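Side-chain contact in AgaA (PDB 6HLX), which binds agropinic acid as a periplasmic binding protein and probably delivers this opine to an ABC transporter for import: residues W388-Y393 and D415-G420. Numbering follows the deposited sequence.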
ATOM      1  N   TRP A 388      11.510   3.204   0.536  1.00 18.84           N
ATOM      2  CA  TRP A 388      10.340   2.372   0.195  1.00 19.40           C
ATOM      3  C   TRP A 388      10.860   1.074  -0.463  1.00 21.16           C
ATOM      4  O   TRP A 388      10.238   0.020  -0.363  1.00 21.00           O
ATOM      5  CB  TRP A 388       9.393   3.100  -0.784  1.00 18.40           C
ATOM      6  CG  TRP A 388       9.910   3.296  -2.193  1.00 19.14           C
ATOM      7  CD1 TRP A 388      10.543   4.403  -2.686  1.00 22.12           C
ATOM      8  CD2 TRP A 388       9.700   2.415  -3.319  1.00 19.03           C
ATOM      9  NE1 TRP A 388      10.786   4.250  -4.039  1.00 21.26           N
ATOM     10  CE2 TRP A 388      10.253   3.050  -4.457  1.00 22.65           C
ATOM     11  CE3 TRP A 388       9.091   1.147  -3.476  1.00 19.75           C
ATOM     12  CZ2 TRP A 388      10.188   2.476  -5.748  1.00 21.72           C
ATOM     13  CZ3 TRP A 388       9.048   0.570  -4.749  1.00 20.67           C
ATOM     14  CH2 TRP A 388       9.617   1.218  -5.859  1.00 21.32           C
ATOM     15  N   LEU A 389      12.035   1.155  -1.118  1.00 17.82           N
ATOM     16  CA  LEU A 389      12.665   0.007  -1.776  1.00 17.62           C
ATOM     17  C   LEU A 389      12.948  -1.162  -0.833  1.00 21.36           C
ATOM     18  O   LEU A 389      12.917  -2.314  -1.283  1.00 21.17           O
ATOM     19  CB  LEU A 389      13.954   0.457  -2.487  1.00 18.61           C
ATOM     20  CG  LEU A 389      13.724   1.416  -3.673  1.00 21.87           C
ATOM     21  CD1 LEU A 389      15.032   2.174  -4.049  1.00 21.38           C
ATOM     22  CD2 LEU A 389      13.134   0.647  -4.887  1.00 23.12           C
ATOM     23  N   SER A 390      13.280  -0.886   0.459  1.00 20.42           N
ATOM     24  CA  SER A 390      13.613  -1.993   1.381  1.00 20.10           C
ATOM     25  C   SER A 390      12.436  -2.945   1.545  1.00 21.30           C
ATOM     26  O   SER A 390      12.621  -4.155   1.620  1.00 20.25           O
ATOM     27  CB  SER A 390      14.010  -1.473   2.754  1.00 22.82           C
ATOM     28  OG  SER A 390      15.364  -1.065   2.747  1.00 27.18           O
ATOM     29  N   ASN A 391      11.222  -2.383   1.587  1.00 18.31           N
ATOM     30  CA  ASN A 391      10.008  -3.166   1.744  1.00 17.68           C
ATOM     31  C   ASN A 391       9.842  -4.184   0.591  1.00 20.99           C
ATOM     32  O   ASN A 391       9.357  -5.293   0.815  1.00 20.49           O
ATOM     33  CB  ASN A 391       8.813  -2.231   1.861  1.00 18.48           C
ATOM     34  CG  ASN A 391       7.487  -2.930   2.013  1.00 21.99           C
ATOM     35  OD1 ASN A 391       7.306  -3.870   2.834  1.00 26.28           O
ATOM     36  ND2 ASN A 391       6.541  -2.497   1.212  1.00 18.64           N
ATOM     37  N   TYR A 392      10.318  -3.817  -0.622  1.00 18.07           N
ATOM     38  CA  TYR A 392      10.276  -4.665  -1.815  1.00 18.05           C
ATOM     39  C   TYR A 392      11.472  -5.608  -1.957  1.00 21.34           C
ATOM     40  O   TYR A 392      11.308  -6.726  -2.440  1.00 21.76           O
ATOM     41  CB  TYR A 392      10.207  -3.759  -3.079  1.00 18.56           C
ATOM     42  CG  TYR A 392       8.816  -3.219  -3.305  1.00 17.36           C
ATOM     43  CD1 TYR A 392       8.314  -2.169  -2.529  1.00 17.20           C
ATOM     44  CD2 TYR A 392       7.992  -3.764  -4.279  1.00 18.00           C
ATOM     45  CE1 TYR A 392       7.000  -1.726  -2.679  1.00 18.75           C
ATOM     46  CE2 TYR A 392       6.680  -3.314  -4.452  1.00 18.80           C
ATOM     47  CZ  TYR A 392       6.195  -2.289  -3.654  1.00 19.56           C
ATOM     48  OH  TYR A 392       4.883  -1.909  -3.788  1.00 21.18           O
ATOM     49  N   TYR A 393      12.689  -5.133  -1.615  1.00 18.55           N
ATOM     50  CA  TYR A 393      13.945  -5.834  -1.934  1.00 18.93           C
ATOM     51  C   TYR A 393      14.745  -6.450  -0.804  1.00 22.20           C
ATOM     52  O   TYR A 393      15.566  -7.333  -1.073  1.00 22.93           O
ATOM     53  CB  TYR A 393      14.878  -4.853  -2.678  1.00 20.69           C
ATOM     54  CG  TYR A 393      14.423  -4.570  -4.095  1.00 20.79           C
ATOM     55  CD1 TYR A 393      13.483  -3.576  -4.360  1.00 22.22           C
ATOM     56  CD2 TYR A 393      14.931  -5.297  -5.172  1.00 20.93           C
ATOM     57  CE1 TYR A 393      13.031  -3.331  -5.656  1.00 20.32           C
ATOM     58  CE2 TYR A 393      14.506  -5.045  -6.477  1.00 20.62           C
ATOM     59  CZ  TYR A 393      13.542  -4.072  -6.710  1.00 21.72           C
ATOM     60  OH  TYR A 393      13.109  -3.818  -7.991  1.00 21.50           O
ATOM     61  N   ASP A 415      23.177  -4.685   1.842  1.00 23.52           N
ATOM     62  CA  ASP A 415      24.235  -3.757   2.257  1.00 23.21           C
ATOM     63  C   ASP A 415      24.002  -2.365   1.707  1.00 25.55           C
ATOM     64  O   ASP A 415      24.121  -1.392   2.454  1.00 25.86           O
ATOM     65  CB  ASP A 415      25.617  -4.302   1.854  1.00 24.37           C
ATOM     66  CG  ASP A 415      26.023  -5.518   2.657  1.00 33.48           C
ATOM     67  OD1 ASP A 415      25.415  -5.754   3.727  1.00 34.19           O
ATOM     68  OD2 ASP A 415      26.979  -6.212   2.243  1.00 36.12           O
ATOM     69  N   LEU A 416      23.595  -2.271   0.436  1.00 21.50           N
ATOM     70  CA  LEU A 416      23.313  -0.983  -0.197  1.00 20.18           C
ATOM     71  C   LEU A 416      22.081  -0.339   0.436  1.00 24.63           C
ATOM     72  O   LEU A 416      22.110   0.856   0.744  1.00 22.98           O
ATOM     73  CB  LEU A 416      23.114  -1.127  -1.715  1.00 20.00           C
ATOM     74  CG  LEU A 416      24.400  -1.358  -2.527  1.00 25.19           C
ATOM     75  CD1 LEU A 416      24.064  -1.870  -3.918  1.00 26.42           C
ATOM     76  CD2 LEU A 416      25.276  -0.082  -2.586  1.00 26.15           C
ATOM     77  N   LEU A 417      21.006  -1.118   0.654  1.00 21.47           N
ATOM     78  CA  LEU A 417      19.819  -0.507   1.294  1.00 21.41           C
ATOM     79  C   LEU A 417      20.116  -0.061   2.726  1.00 25.52           C
ATOM     80  O   LEU A 417      19.644   0.994   3.152  1.00 23.74           O
ATOM     81  CB  LEU A 417      18.626  -1.471   1.259  1.00 21.43           C
ATOM     82  CG  LEU A 417      18.096  -1.794  -0.159  1.00 24.40           C
ATOM     83  CD1 LEU A 417      17.171  -3.002  -0.135  1.00 23.79           C
ATOM     84  CD2 LEU A 417      17.423  -0.564  -0.828  1.00 25.08           C
ATOM     85  N   ASP A 418      20.904  -0.846   3.467  1.00 21.94           N
ATOM     86  CA  ASP A 418      21.292  -0.472   4.832  1.00 22.35           C
ATOM     87  C   ASP A 418      22.096   0.833   4.811  1.00 25.26           C
ATOM     88  O   ASP A 418      21.822   1.738   5.608  1.00 23.54           O
ATOM     89  CB  ASP A 418      22.085  -1.606   5.510  1.00 23.62           C
ATOM     90  CG  ASP A 418      21.206  -2.779   5.942  1.00 28.63           C
ATOM     91  OD1 ASP A 418      19.983  -2.588   6.075  1.00 29.04           O
ATOM     92  OD2 ASP A 418      21.753  -3.875   6.169  1.00 34.00           O
ATOM     93  N   LYS A 419      23.044   0.956   3.863  1.00 22.95           N
ATOM     94  CA  LYS A 419      23.850   2.178   3.744  1.00 22.29           C
ATOM     95  C   LYS A 419      22.971   3.367   3.347  1.00 25.25           C
ATOM     96  O   LYS A 419      23.132   4.461   3.900  1.00 25.59           O
ATOM     97  CB  LYS A 419      24.999   1.988   2.730  1.00 24.07           C
ATOM     98  CG  LYS A 419      26.051   3.089   2.825  1.00 27.36           C
ATOM     99  CD  LYS A 419      27.191   2.889   1.829  1.00 30.17           C
ATOM    100  CE  LYS A 419      28.203   4.021   1.904  1.00 37.22           C
ATOM    101  NZ  LYS A 419      29.269   3.887   0.859  1.00 35.81           N
ATOM    102  N   GLY A 420      22.021   3.135   2.430  1.00 21.86           N
ATOM    103  CA  GLY A 420      21.115   4.178   1.960  1.00 21.71           C
ATOM    104  C   GLY A 420      20.275   4.768   3.076  1.00 24.34           C
ATOM    105  O   GLY A 420      20.071   5.980   3.125  1.00 24.46           O
TER
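Leu-417 makes a buried helix-to-helix contact with Leu-389, Ser-390 and Tyr-393, joining the short helix 388-393 to helix 411-422 within one lobe of the protein. The two segments run nearly antiparallel, at 158° between their directions, with their axes 10.2 Å apart at closest approach. Ser-390 and Leu-417 lie in register, CA to CA 6.4 Å. Within residues 415-420, Leu-417 is the one residue that touches the other segment. In Leu-417, CG stands anti to the carbonyl carbon (chi1 -65°), and the isobutyl group reaches across to the other helix with its methyls divided. CD1 meets CB of Tyr-393 at 3.9 Å. CD2 meets CB of Leu-389 at 4.0 Å. Ser-390 OG comes alongside the base of the leucine, 3.6 Å from CB of Leu-417. It lies across the plane of CG, CD1 and CD2 from CB of Tyr-393. That approach is van der Waals only; no hydrogen bond links the segments. The hydroxyl of Ser-390 has its polar partners in Asp-387 and Arg-421, so a buried polar atom is satisfied beside an apolar side chain. Arg-421 thus gives helix 411-422 a second link to Ser-390. AgaA has the two-lobed fold of family 5 solute-binding proteins, and this lobe is built on the mixed sheet that includes strands 374-379 and 446-451. The contact sits away from the zinc sites, and the side chain of Tyr-393 is about 13 Å from the bound agropinic acid. Tyr-393 touches Leu-417 through its CB alone. Its ring leads away from helix 411-422, packs edge-to-face with Phe-436 and ends in a hydrogen bond between its hydroxyl and that of Tyr-448. Leu-389 likewise uses its CB here, while its side chain also packs on Tyr-433 and Phe-436 of helix 426-443.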